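Local coordinates for terminal uridylyltransferase 1 (Trypanosoma brucei, PDB 5I49), which adds uridines to the 3' hydroxyl of guide, ribosomal and some messenger RNAs during mitochondrial RNA editing, here seen as a catalytic region carrying its own zinc finger, at residues F126-V131 with L287-F292; F70-Q75 with A314-D319; N331-S336 with V481-R486; G293-T298 with D357-P362. One frame throughout, in Å; residues are numbered along the deposited sequence. Where two conformers were deposited one is given.

Contact 1: residues F126-V131 with L287-F292. With 2KH (5'-O-[(S)-hydroxy{[(S)-hydroxy(phosphonooxy)phosphoryl]amino}phosphoryl]uridine), chain C.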
# COMPACT_ATOMS: atom_id res chain seq x y z
N PHE A 126 -4.12 -5.38 -5.60
CA PHE A 126 -5.20 -6.34 -5.68
C PHE A 126 -4.64 -7.71 -5.31
O PHE A 126 -3.56 -8.11 -5.80
CB PHE A 126 -5.75 -6.45 -7.10
CG PHE A 126 -6.49 -5.24 -7.60
CD1 PHE A 126 -7.68 -4.83 -6.99
CD2 PHE A 126 -6.05 -4.56 -8.73
CE1 PHE A 126 -8.39 -3.74 -7.48
CE2 PHE A 126 -6.77 -3.47 -9.24
CZ PHE A 126 -7.93 -3.06 -8.61
N ALA A 127 -5.36 -8.44 -4.46
CA ALA A 127 -5.02 -9.84 -4.19
C ALA A 127 -6.11 -10.71 -4.78
O ALA A 127 -7.30 -10.41 -4.62
CB ALA A 127 -4.91 -10.09 -2.71
N VAL A 128 -5.73 -11.79 -5.45
CA VAL A 128 -6.70 -12.70 -6.07
C VAL A 128 -6.63 -14.01 -5.31
O VAL A 128 -5.60 -14.69 -5.32
CB VAL A 128 -6.35 -12.94 -7.55
CG1 VAL A 128 -7.30 -13.96 -8.17
CG2 VAL A 128 -6.40 -11.63 -8.32
N VAL A 129 -7.72 -14.36 -4.63
CA VAL A 129 -7.72 -15.48 -3.70
C VAL A 129 -9.02 -16.28 -3.81
O VAL A 129 -10.11 -15.70 -3.89
CB VAL A 129 -7.53 -15.01 -2.23
CG1 VAL A 129 -7.56 -16.20 -1.27
CG2 VAL A 129 -6.22 -14.22 -2.05
N ASP A 130 -8.88 -17.61 -3.82
CA ASP A 130 -9.99 -18.55 -3.71
C ASP A 130 -9.97 -18.94 -2.24
O ASP A 130 -9.06 -19.66 -1.79
CB ASP A 130 -9.71 -19.76 -4.62
CG ASP A 130 -10.67 -20.94 -4.40
OD1 ASP A 130 -11.44 -20.97 -3.42
OD2 ASP A 130 -10.61 -21.89 -5.22
N VAL A 131 -10.95 -18.44 -1.49
CA VAL A 131 -10.96 -18.58 -0.04
C VAL A 131 -11.12 -20.05 0.38
O VAL A 131 -10.43 -20.51 1.29
CB VAL A 131 -12.04 -17.69 0.58
CG1 VAL A 131 -12.13 -17.91 2.09
CG2 VAL A 131 -11.72 -16.23 0.29
N LEU A 287 -1.07 -6.83 -9.16
CA LEU A 287 -1.99 -7.94 -8.94
C LEU A 287 -1.20 -9.12 -8.40
O LEU A 287 -0.26 -9.60 -9.05
CB LEU A 287 -2.68 -8.31 -10.26
CG LEU A 287 -3.82 -9.34 -10.26
CD1 LEU A 287 -4.59 -9.23 -11.54
CD2 LEU A 287 -3.26 -10.75 -10.15
N SER A 288 -1.55 -9.60 -7.22
CA SER A 288 -0.86 -10.75 -6.64
C SER A 288 -1.85 -11.82 -6.25
O SER A 288 -3.06 -11.61 -6.30
CB SER A 288 -0.04 -10.33 -5.43
OG SER A 288 -0.88 -9.72 -4.46
N PHE A 289 -1.34 -12.98 -5.86
CA PHE A 289 -2.19 -14.14 -5.61
C PHE A 289 -2.17 -14.59 -4.16
O PHE A 289 -2.74 -15.63 -3.80
CB PHE A 289 -1.80 -15.27 -6.57
CG PHE A 289 -1.99 -14.92 -8.02
CD1 PHE A 289 -3.24 -15.06 -8.62
CD2 PHE A 289 -0.95 -14.39 -8.76
CE1 PHE A 289 -3.43 -14.71 -9.95
CE2 PHE A 289 -1.14 -14.03 -10.09
CZ PHE A 289 -2.38 -14.20 -10.69
N ARG A 290 -1.54 -13.78 -3.31
CA ARG A 290 -1.37 -14.14 -1.90
C ARG A 290 -2.22 -13.26 -0.99
O ARG A 290 -2.56 -12.13 -1.35
CB ARG A 290 0.11 -14.04 -1.52
CG ARG A 290 0.98 -14.93 -2.39
CD ARG A 290 2.43 -14.89 -1.96
NE ARG A 290 3.27 -15.66 -2.89
CZ ARG A 290 4.54 -15.95 -2.66
NH1 ARG A 290 5.11 -15.56 -1.53
NH2 ARG A 290 5.23 -16.65 -3.55
N ALA A 291 -2.54 -13.77 0.19
CA ALA A 291 -3.44 -13.08 1.10
C ALA A 291 -2.71 -12.24 2.14
O ALA A 291 -3.36 -11.57 2.95
CB ALA A 291 -4.33 -14.09 1.80
N PHE A 292 -1.38 -12.29 2.14
CA PHE A 292 -0.61 -11.75 3.27
C PHE A 292 -0.95 -10.29 3.60
O PHE A 292 -1.13 -9.92 4.77
CB PHE A 292 0.90 -11.93 3.02
CG PHE A 292 1.48 -10.92 2.06
CD1 PHE A 292 2.32 -9.91 2.52
CD2 PHE A 292 1.17 -10.96 0.71
CE1 PHE A 292 2.84 -8.97 1.64
CE2 PHE A 292 1.69 -10.02 -0.17
CZ PHE A 292 2.53 -9.02 0.30
PA 2KH C . 3.73 -0.40 1.08
O1A 2KH C . 3.98 -0.62 -0.39
O2A 2KH C . 5.12 -0.37 1.89
N3A 2KH C . 2.79 0.95 1.38
O5' 2KH C . 2.93 -1.62 1.66
PB 2KH C . 2.34 1.93 0.12
O1B 2KH C . 1.16 2.77 0.63
O2B 2KH C . 1.84 1.15 -1.14
O3B 2KH C . 3.46 3.02 -0.21
PG 2KH C . 4.61 2.97 -1.30
O1G 2KH C . 4.47 4.17 -2.19
O2G 2KH C . 4.55 1.71 -2.12
O3G 2KH C . 5.91 3.01 -0.59
C5' 2KH C . 1.61 -1.92 1.17
C4' 2KH C . 1.01 -3.12 1.75
O4' 2KH C . 1.83 -4.24 1.45
C1' 2KH C . 1.90 -5.07 2.59
C2' 2KH C . 0.99 -4.45 3.58
O2' 2KH C . -0.32 -4.94 3.43
C3' 2KH C . 1.00 -3.05 3.24
O3' 2KH C . -0.13 -2.41 3.75
N1 2KH C . 3.24 -5.20 3.05
C6 2KH C . 4.19 -4.29 2.68
C2 2KH C . 3.57 -6.24 3.84
O2 2KH C . 2.72 -7.07 4.17
N3 2KH C . 4.83 -6.39 4.30
C4 2KH C . 5.81 -5.52 3.97
O4 2KH C . 7.13 -5.71 4.47
C5 2KH C . 5.50 -4.43 3.15
O HOH W 1 -0.63 -6.85 -5.10

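Contact 2: residues F70-Q75 with A314-D319. With 2KH (5'-O-[(S)-hydroxy{[(S)-hydroxy(phosphonooxy)phosphoryl]amino}phosphoryl]uridine), chain C.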
# COMPACT_ATOMS: atom_id res chain seq x y z
N PHE A 70 -2.61 18.44 8.42
CA PHE A 70 -3.95 18.16 7.94
C PHE A 70 -4.16 18.58 6.50
O PHE A 70 -4.95 17.96 5.78
CB PHE A 70 -5.01 18.79 8.85
CG PHE A 70 -5.45 17.89 9.96
CD1 PHE A 70 -4.78 17.87 11.17
CD2 PHE A 70 -6.53 17.02 9.77
CE1 PHE A 70 -5.18 17.02 12.20
CE2 PHE A 70 -6.94 16.16 10.79
CZ PHE A 70 -6.28 16.17 12.01
N HIS A 71 -3.48 19.63 6.07
CA HIS A 71 -3.59 20.05 4.67
C HIS A 71 -3.05 18.98 3.74
O HIS A 71 -3.69 18.64 2.73
CB HIS A 71 -2.83 21.35 4.41
CG HIS A 71 -2.96 21.83 3.00
ND1 HIS A 71 -4.04 22.57 2.57
CD2 HIS A 71 -2.18 21.64 1.92
CE1 HIS A 71 -3.91 22.84 1.28
NE2 HIS A 71 -2.78 22.28 0.86
N VAL A 72 -1.86 18.47 4.04
CA VAL A 72 -1.25 17.42 3.25
C VAL A 72 -2.14 16.18 3.25
O VAL A 72 -2.33 15.55 2.21
CB VAL A 72 0.14 17.07 3.79
CG1 VAL A 72 0.67 15.81 3.10
CG2 VAL A 72 1.08 18.25 3.59
N ALA A 73 -2.70 15.86 4.41
CA ALA A 73 -3.58 14.69 4.52
C ALA A 73 -4.83 14.87 3.68
O ALA A 73 -5.28 13.93 3.01
CB ALA A 73 -3.93 14.44 5.98
N ALA A 74 -5.39 16.07 3.69
CA ALA A 74 -6.58 16.36 2.90
C ALA A 74 -6.36 16.11 1.41
O ALA A 74 -7.27 15.67 0.71
CB ALA A 74 -7.05 17.79 3.12
N GLN A 75 -5.14 16.38 0.93
CA GLN A 75 -4.84 16.18 -0.49
C GLN A 75 -4.92 14.72 -0.91
O GLN A 75 -5.16 14.41 -2.08
CB GLN A 75 -3.47 16.75 -0.85
CG GLN A 75 -3.29 18.21 -0.46
CD GLN A 75 -4.51 19.05 -0.79
OE1 GLN A 75 -4.94 19.12 -1.94
NE2 GLN A 75 -5.09 19.68 0.23
N ALA A 314 0.47 9.60 9.77
CA ALA A 314 1.05 8.51 9.01
C ALA A 314 1.38 8.99 7.59
O ALA A 314 2.42 8.65 7.02
CB ALA A 314 0.10 7.32 8.96
N ILE A 315 0.47 9.78 7.02
CA ILE A 315 0.65 10.29 5.67
C ILE A 315 1.88 11.20 5.58
O ILE A 315 2.70 11.05 4.67
CB ILE A 315 -0.62 11.01 5.17
CG1 ILE A 315 -1.72 9.98 4.88
CG2 ILE A 315 -0.32 11.84 3.91
CD1 ILE A 315 -3.11 10.60 4.73
N VAL A 316 2.01 12.14 6.51
CA VAL A 316 3.16 13.05 6.51
C VAL A 316 4.48 12.31 6.76
O VAL A 316 5.51 12.63 6.14
CB VAL A 316 2.95 14.22 7.51
CG1 VAL A 316 4.25 14.97 7.76
CG2 VAL A 316 1.88 15.15 6.99
N LEU A 317 4.46 11.31 7.64
CA LEU A 317 5.66 10.49 7.87
C LEU A 317 6.05 9.63 6.67
O LEU A 317 7.24 9.39 6.45
CB LEU A 317 5.49 9.63 9.14
CG LEU A 317 5.57 10.39 10.46
CD1 LEU A 317 5.16 9.49 11.62
CD2 LEU A 317 6.98 10.93 10.70
N LYS A 318 5.08 9.15 5.91
CA LYS A 318 5.39 8.42 4.69
C LYS A 318 6.17 9.35 3.75
O LYS A 318 7.22 8.96 3.24
CB LYS A 318 4.11 7.93 4.00
CG LYS A 318 4.31 7.23 2.66
CD LYS A 318 2.96 6.75 2.13
CE LYS A 318 3.07 6.02 0.80
NZ LYS A 318 1.73 5.51 0.36
N ASP A 319 5.65 10.56 3.52
CA ASP A 319 6.33 11.51 2.64
C ASP A 319 7.70 11.91 3.20
O ASP A 319 8.69 11.93 2.47
CB ASP A 319 5.48 12.76 2.42
CG ASP A 319 4.19 12.48 1.69
OD1 ASP A 319 4.06 11.38 1.10
OD2 ASP A 319 3.30 13.37 1.69
PA 2KH C . 3.73 -0.40 1.08
O1A 2KH C . 3.98 -0.62 -0.39
O2A 2KH C . 5.12 -0.37 1.89
N3A 2KH C . 2.79 0.95 1.38
O5' 2KH C . 2.93 -1.62 1.66
PB 2KH C . 2.34 1.93 0.12
O1B 2KH C . 1.16 2.77 0.63
O2B 2KH C . 1.84 1.15 -1.14
O3B 2KH C . 3.46 3.02 -0.21
PG 2KH C . 4.61 2.97 -1.30
O1G 2KH C . 4.47 4.17 -2.19
O2G 2KH C . 4.55 1.71 -2.12
O3G 2KH C . 5.91 3.01 -0.59
C5' 2KH C . 1.61 -1.92 1.17
C4' 2KH C . 1.01 -3.12 1.75
O4' 2KH C . 1.83 -4.24 1.45
C1' 2KH C . 1.90 -5.07 2.59
C2' 2KH C . 0.99 -4.45 3.58
O2' 2KH C . -0.32 -4.94 3.43
C3' 2KH C . 1.00 -3.05 3.24
O3' 2KH C . -0.13 -2.41 3.75
N1 2KH C . 3.24 -5.20 3.05
C6 2KH C . 4.19 -4.29 2.68
C2 2KH C . 3.57 -6.24 3.84
O2 2KH C . 2.72 -7.07 4.17
N3 2KH C . 4.83 -6.39 4.30
C4 2KH C . 5.81 -5.52 3.97
O4 2KH C . 7.13 -5.71 4.47
C5 2KH C . 5.50 -4.43 3.15

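Contact 3: residues N331-S336 with V481-R486. With 2KH (5'-O-[(S)-hydroxy{[(S)-hydroxy(phosphonooxy)phosphoryl]amino}phosphoryl]uridine), chain C.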
# COMPACT_ATOMS: atom_id res chain seq x y z
N ASN A 331 17.07 -0.19 -1.43
CA ASN A 331 18.41 -0.03 -0.90
C ASN A 331 18.53 -0.46 0.56
O ASN A 331 19.48 -0.09 1.25
CB ASN A 331 18.92 1.40 -1.09
CG ASN A 331 19.07 1.77 -2.55
OD1 ASN A 331 18.47 2.74 -3.02
ND2 ASN A 331 19.85 0.99 -3.28
N GLY A 332 17.56 -1.25 1.02
CA GLY A 332 17.65 -1.90 2.31
C GLY A 332 17.13 -1.11 3.50
O GLY A 332 17.22 -1.59 4.64
N TYR A 333 16.59 0.08 3.27
CA TYR A 333 16.03 0.84 4.38
C TYR A 333 14.61 0.36 4.66
O TYR A 333 14.24 -0.77 4.32
CB TYR A 333 16.07 2.34 4.11
CG TYR A 333 17.47 2.89 4.14
CD1 TYR A 333 18.26 2.90 3.00
CD2 TYR A 333 18.02 3.38 5.32
CE1 TYR A 333 19.55 3.40 3.02
CE2 TYR A 333 19.31 3.88 5.36
CZ TYR A 333 20.06 3.89 4.21
OH TYR A 333 21.35 4.38 4.23
N PHE A 334 13.81 1.22 5.28
CA PHE A 334 12.44 0.85 5.64
C PHE A 334 11.46 0.93 4.47
O PHE A 334 11.72 1.61 3.47
CB PHE A 334 11.96 1.73 6.79
CG PHE A 334 12.64 1.43 8.10
CD1 PHE A 334 12.73 0.11 8.55
CD2 PHE A 334 13.19 2.44 8.86
CE1 PHE A 334 13.36 -0.17 9.75
CE2 PHE A 334 13.82 2.16 10.07
CZ PHE A 334 13.90 0.85 10.51
N THR A 335 10.35 0.22 4.59
CA THR A 335 9.23 0.37 3.68
C THR A 335 8.25 1.34 4.31
O THR A 335 8.37 1.68 5.50
CB THR A 335 8.49 -0.95 3.49
OG1 THR A 335 8.18 -1.49 4.78
CG2 THR A 335 9.37 -1.96 2.74
N SER A 336 7.26 1.78 3.54
CA SER A 336 6.20 2.62 4.05
C SER A 336 5.44 1.86 5.14
O SER A 336 5.02 2.43 6.13
CB SER A 336 5.25 3.00 2.92
OG SER A 336 5.90 3.88 2.02
N VAL A 481 25.13 -0.84 10.89
CA VAL A 481 25.42 0.30 11.76
C VAL A 481 25.49 1.68 11.08
O VAL A 481 24.87 2.64 11.57
CB VAL A 481 26.64 0.05 12.70
CG1 VAL A 481 27.95 -0.09 11.91
CG2 VAL A 481 26.75 1.17 13.73
N THR A 482 26.22 1.81 9.98
CA THR A 482 26.30 3.11 9.31
C THR A 482 24.94 3.52 8.75
O THR A 482 24.55 4.68 8.84
CB THR A 482 27.40 3.18 8.21
OG1 THR A 482 27.12 2.22 7.18
CG2 THR A 482 28.75 2.88 8.82
N LYS A 483 24.22 2.56 8.18
CA LYS A 483 22.88 2.86 7.68
C LYS A 483 21.98 3.30 8.82
O LYS A 483 21.16 4.20 8.64
CB LYS A 483 22.28 1.66 6.96
CG LYS A 483 22.89 1.40 5.59
CD LYS A 483 21.96 0.54 4.78
CE LYS A 483 22.50 0.34 3.38
NZ LYS A 483 21.64 -0.61 2.63
N SER A 484 22.16 2.69 9.99
CA SER A 484 21.32 3.01 11.14
C SER A 484 21.58 4.44 11.60
O SER A 484 20.69 5.13 12.09
CB SER A 484 21.57 2.04 12.30
OG SER A 484 22.76 2.36 13.01
N LEU A 485 22.81 4.89 11.43
CA LEU A 485 23.14 6.25 11.86
C LEU A 485 22.65 7.29 10.85
O LEU A 485 22.42 8.44 11.20
CB LEU A 485 24.63 6.39 12.15
CG LEU A 485 25.12 5.53 13.32
CD1 LEU A 485 26.60 5.79 13.64
CD2 LEU A 485 24.24 5.73 14.58
N ARG A 486 22.46 6.87 9.60
CA ARG A 486 21.80 7.74 8.63
C ARG A 486 20.34 7.90 9.05
O ARG A 486 19.78 9.00 9.00
CB ARG A 486 21.92 7.19 7.21
CG ARG A 486 23.35 7.29 6.66
CD ARG A 486 23.55 6.47 5.39
NE ARG A 486 22.88 7.04 4.22
CZ ARG A 486 23.36 8.05 3.50
NH1 ARG A 486 24.50 8.63 3.84
NH2 ARG A 486 22.68 8.49 2.45
PA 2KH C . 3.73 -0.40 1.08
O1A 2KH C . 3.98 -0.62 -0.39
O2A 2KH C . 5.12 -0.37 1.89
N3A 2KH C . 2.79 0.95 1.38
O5' 2KH C . 2.93 -1.62 1.66
PB 2KH C . 2.34 1.93 0.12
O1B 2KH C . 1.16 2.77 0.63
O2B 2KH C . 1.84 1.15 -1.14
O3B 2KH C . 3.46 3.02 -0.21
PG 2KH C . 4.61 2.97 -1.30
O1G 2KH C . 4.47 4.17 -2.19
O2G 2KH C . 4.55 1.71 -2.12
O3G 2KH C . 5.91 3.01 -0.59
C5' 2KH C . 1.61 -1.92 1.17
C4' 2KH C . 1.01 -3.12 1.75
O4' 2KH C . 1.83 -4.24 1.45
C1' 2KH C . 1.90 -5.07 2.59
C2' 2KH C . 0.99 -4.45 3.58
O2' 2KH C . -0.32 -4.94 3.43
C3' 2KH C . 1.00 -3.05 3.24
O3' 2KH C . -0.13 -2.41 3.75
N1 2KH C . 3.24 -5.20 3.05
C6 2KH C . 4.19 -4.29 2.68
C2 2KH C . 3.57 -6.24 3.84
O2 2KH C . 2.72 -7.07 4.17
N3 2KH C . 4.83 -6.39 4.30
C4 2KH C . 5.81 -5.52 3.97
O4 2KH C . 7.13 -5.71 4.47
C5 2KH C . 5.50 -4.43 3.15

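Contact 4: residues G293-T298 with D357-P362. With 2KH (5'-O-[(S)-hydroxy{[(S)-hydroxy(phosphonooxy)phosphoryl]amino}phosphoryl]uridine), chain C.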
# COMPACT_ATOMS: atom_id res chain seq x y z
N GLY A 293 -1.08 -9.47 2.56
CA GLY A 293 -1.26 -8.03 2.76
C GLY A 293 -2.63 -7.65 3.28
O GLY A 293 -2.83 -6.52 3.75
N ILE A 294 -3.58 -8.57 3.19
CA ILE A 294 -4.95 -8.26 3.60
C ILE A 294 -5.03 -8.09 5.11
O ILE A 294 -5.56 -7.08 5.61
CB ILE A 294 -5.94 -9.34 3.12
CG1 ILE A 294 -5.99 -9.37 1.59
CG2 ILE A 294 -7.34 -9.07 3.67
CD1 ILE A 294 -6.66 -10.64 1.02
N ARG A 295 -4.49 -9.06 5.84
CA ARG A 295 -4.55 -9.03 7.30
C ARG A 295 -3.76 -7.83 7.82
O ARG A 295 -4.26 -7.10 8.70
CB ARG A 295 -3.98 -10.33 7.87
CG ARG A 295 -4.34 -10.58 9.32
CD ARG A 295 -3.83 -11.94 9.79
NE ARG A 295 -4.35 -12.29 11.10
CZ ARG A 295 -3.85 -13.26 11.87
NH1 ARG A 295 -2.82 -13.97 11.44
NH2 ARG A 295 -4.39 -13.51 13.05
N ASN A 296 -2.55 -7.65 7.27
CA ASN A 296 -1.69 -6.47 7.49
C ASN A 296 -2.45 -5.16 7.43
O ASN A 296 -2.46 -4.33 8.37
CB ASN A 296 -0.61 -6.40 6.38
CG ASN A 296 0.58 -7.28 6.66
OD1 ASN A 296 0.90 -7.56 7.80
ND2 ASN A 296 1.25 -7.73 5.61
N SER A 297 -3.06 -4.95 6.26
CA SER A 297 -3.73 -3.69 5.97
C SER A 297 -4.91 -3.48 6.91
O SER A 297 -5.21 -2.35 7.28
CB SER A 297 -4.19 -3.68 4.52
OG SER A 297 -3.09 -3.80 3.63
N THR A 298 -5.59 -4.56 7.29
CA THR A 298 -6.75 -4.46 8.17
C THR A 298 -6.31 -4.08 9.58
O THR A 298 -6.98 -3.29 10.26
CB THR A 298 -7.55 -5.77 8.19
OG1 THR A 298 -7.91 -6.10 6.84
CG2 THR A 298 -8.80 -5.62 9.03
N ASP A 357 -4.42 -6.41 19.68
CA ASP A 357 -3.66 -7.64 19.49
C ASP A 357 -3.80 -8.02 18.03
O ASP A 357 -4.92 -8.09 17.51
CB ASP A 357 -4.18 -8.76 20.38
CG ASP A 357 -3.20 -9.93 20.49
OD1 ASP A 357 -2.66 -10.39 19.46
OD2 ASP A 357 -2.97 -10.39 21.63
N PRO A 358 -2.67 -8.25 17.36
CA PRO A 358 -2.70 -8.66 15.95
C PRO A 358 -3.59 -9.88 15.74
O PRO A 358 -4.19 -10.00 14.68
CB PRO A 358 -1.24 -9.02 15.68
CG PRO A 358 -0.47 -8.09 16.58
CD PRO A 358 -1.29 -8.01 17.83
N LEU A 359 -3.72 -10.73 16.76
CA LEU A 359 -4.52 -11.95 16.63
C LEU A 359 -6.03 -11.67 16.58
O LEU A 359 -6.82 -12.54 16.23
CB LEU A 359 -4.19 -12.94 17.75
CG LEU A 359 -2.71 -13.34 17.86
CD1 LEU A 359 -2.49 -14.42 18.91
CD2 LEU A 359 -2.15 -13.79 16.52
N GLU A 360 -6.43 -10.44 16.93
CA GLU A 360 -7.84 -10.05 16.88
C GLU A 360 -8.32 -9.93 15.44
O GLU A 360 -9.52 -9.92 15.17
CB GLU A 360 -8.06 -8.69 17.56
CG GLU A 360 -7.81 -8.67 19.06
CD GLU A 360 -7.94 -7.28 19.65
OE1 GLU A 360 -8.97 -6.62 19.38
OE2 GLU A 360 -7.01 -6.84 20.36
N ILE A 361 -7.38 -9.78 14.51
CA ILE A 361 -7.71 -9.74 13.10
C ILE A 361 -7.57 -11.16 12.57
O ILE A 361 -6.47 -11.70 12.56
CB ILE A 361 -6.73 -8.84 12.31
CG1 ILE A 361 -6.52 -7.51 13.03
CG2 ILE A 361 -7.24 -8.62 10.89
CD1 ILE A 361 -7.78 -6.68 13.15
N PRO A 362 -8.69 -11.76 12.11
CA PRO A 362 -8.72 -13.17 11.68
C PRO A 362 -7.75 -13.42 10.54
O PRO A 362 -7.61 -12.57 9.67
CB PRO A 362 -10.15 -13.35 11.16
CG PRO A 362 -10.93 -12.23 11.76
CD PRO A 362 -9.98 -11.09 11.88
PA 2KH C . 3.73 -0.40 1.08
O1A 2KH C . 3.98 -0.62 -0.39
O2A 2KH C . 5.12 -0.37 1.89
N3A 2KH C . 2.79 0.95 1.38
O5' 2KH C . 2.93 -1.62 1.66
PB 2KH C . 2.34 1.93 0.12
O1B 2KH C . 1.16 2.77 0.63
O2B 2KH C . 1.84 1.15 -1.14
O3B 2KH C . 3.46 3.02 -0.21
PG 2KH C . 4.61 2.97 -1.30
O1G 2KH C . 4.47 4.17 -2.19
O2G 2KH C . 4.55 1.71 -2.12
O3G 2KH C . 5.91 3.01 -0.59
C5' 2KH C . 1.61 -1.92 1.17
C4' 2KH C . 1.01 -3.12 1.75
O4' 2KH C . 1.83 -4.24 1.45
C1' 2KH C . 1.90 -5.07 2.59
C2' 2KH C . 0.99 -4.45 3.58
O2' 2KH C . -0.32 -4.94 3.43
C3' 2KH C . 1.00 -3.05 3.24
O3' 2KH C . -0.13 -2.41 3.75
N1 2KH C . 3.24 -5.20 3.05
C6 2KH C . 4.19 -4.29 2.68
C2 2KH C . 3.57 -6.24 3.84
O2 2KH C . 2.72 -7.07 4.17
N3 2KH C . 4.83 -6.39 4.30
C4 2KH C . 5.81 -5.52 3.97
O4 2KH C . 7.13 -5.71 4.47
C5 2KH C . 5.50 -4.43 3.15

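Contact 1: residues F126-V131 with L287-F292
Phe126 and Val128 pair with Ser288 through two backbone hydrogen bonds, where strands 124-129 and 285-288 run parallel in the mixed sheet of the nucleotidyltransferase palm. Ser288 N gives its hydrogen to Phe126 O at 2.9 Å in an almost straight bond (171°), and Val128 N gives its own to Ser288 O at 2.8 Å. Alpha hydrogens support this pairing: Ala127 CA lies 3.4 Å from Ser288 O. A water 3.0 Å from Ser288 OG is also within reach of Phe126 O.

Apolar contacts continue the pairing. With CG1 of Val128 anti to the backbone N (chi1 176°), CG2 falls beside the N and meets Leu287 CD2 at 3.7 Å, while Val128 CB lies 3.9 Å from Phe289 CD1. Branched valine suits a strand, and leucine and phenylalanine suit a face covered by Val97 and Ile150. Beside Ser288, the small Ala127 allows Arg290 O to come within 3.4 Å of its CB. Where the strands part, Val129 CG2 still reaches Ala291 CB at 4.3 Å.

Trp139 NE1 donates to Val128 O and weakly to Phe289 O. The chemistry implies a pairing fixed by buried backbone bonds, with apolar side chains on the Leu287 face packing under helices 80-100 and 143-157.

Contact 2: residues F70-Q75 with A314-D319
Val72 of helix 59-76 rests on Ile315, Val316 and Asp319 of helix 310-323, in a helix-helix crossing that is nearly perpendicular. The axes of these two segments come within 9.2 Å of each other at 88°, so the helices share one small patch instead of a long seam, and a few compact side chains are enough to fill it.

Val72 can be followed outward from the backbone. Its CB bond points toward the other helix, and CB itself lies 4.1 Å from Val316 CG2. The CG1 branch stands anti to the backbone N (chi1 171°), which carries it into the angle between three residues. There it meets Ile315 CG2 at 4.2 Å, Val316 CG2, and at its far side the carboxylate of Asp319, approached from the opposite direction. A beta-branched residue suits this place because its short, stiff branches pack among Ile315, Val316 and Asp319.

At the next residue, Ala73 offers little more than a methyl group, and the longer Ile315 extends across to it. Ile315 CD1 lies 4.1 Å from Ala73 CB, and Met378 packs on both residues from a loop. Val316 also touches Ile69 of helix 59-76.

Lys318 of the same turn serves the nucleotide instead. Its fully extended chain leads to the UTP analogue, whose phosphates suit a long cationic side chain. Lys318 NZ bonds O1B of the analogue at 2.8 Å and, more weakly, O3B at 3.1 Å, while Asp319 OD2 stays 3.9 Å from Val72 CG1.

Contact 3: residues N331-S336 with V481-R486
Lys483 and Tyr333 carry most of this contact, in which the first turns of helix 481-497 meet the loop ahead of helix 336-349. The shorter of the two hydrogen bonds joins Lys483 NZ to Asn331 O at 2.6 Å, its donor tilted 26° from the carbonyl plane. An extended lysine suits the place: it spans the distance from helix to loop and brings a charged donor to a backbone carbonyl. Gly332, next along, has a positive phi that calls for glycine, and it lies beside Lys483 NZ.

A second, weak hydrogen bond runs from Arg486 NE to Tyr333 OH at 3.1 Å, with an angle of only 126°. The hydroxyl lies at the guanidinium edge, near its plane, and the bend at chi3 (72°) turns the arginine toward it. Arg486 NH1 has another partner, Leu33 O.

Carbon contacts fill the space between these bonds. Lys483 CD lies over one face of the tyrosine ring, 3.9 Å from Tyr333 CZ. A flat ring with a polar end serves here because it packs against the aliphatic chain and still presents its hydroxyl to the arginine.

Farther along the loop, Ser336 OG donates to the bound UTP analogue at O3G (2.8 Å) as helix 336-349 begins. Elsewhere on its surface, helix 481-497 packs against helix 19-29 of the zinc finger, Val481 touching Leu22, Leu23 and Ala26.

Contact 4: residues G293-T298 with D357-P362
Ile361 O is gripped side-on by two nitrogens of Arg295, NE at 2.6 Å and NH2 at 2.8 Å. The carbonyl oxygen lies at the guanidinium edge, only 7° out of its plane, so both bonds together fix the rotation of the group. CG stands anti to the backbone N (chi1 -163°) and the chain runs out extended to NE, carrying the charge from helix 292-304 to the loop. Arginine suits this place because one planar group can give two hydrogens to a single acceptor.

Beneath the polar grip, Ile361 CG2 fills the angle between Arg295 CG (3.8 Å) and Thr298 CG2 (3.9 Å). Thr298 turns its methyl to the isoleucine while its OG1 bonds Ile294 O within the helix. In the loop, Asp357 OD1 accepts from Leu359 N at 2.9 Å, an Asx turn that opens the 3-10 segment.

Toward the nucleotide, Ser297 OG is 3.0 Å from O2' of the UTP analogue, and O3' of the analogue gives it a weak bond. Around the contact, Ile361 packs on Leu299 and Lys302 of the same helix, Tyr469, in the proposed nucleotide recognition motif, touches Arg295 and Ile361, and strand 105-109 meets Ile294 and Ser297.

How the contacts relate
Contact 1 is the buried core of the set and contact 3 the surface one, with contacts 2 and 4 partly buried. Their chemistry follows: backbone bonds in the sheet of contact 1, mainly apolar touches between the helices of contact 2, and long cationic side chains reaching loop carbonyls in contacts 3 and 4. Strand 285-288 leads straight into helix 292-304, so contacts 1 and 4 follow one another along the chain and touch through Ala127 and Ile294. Contacts 2 and 3 meet where Lys318 packs on Ser336. All four touch the UTP analogue, contact 1 through the ring of Phe292 near the uracil O2, contact 4 at its ribose and contacts 2 and 3 at its phosphates.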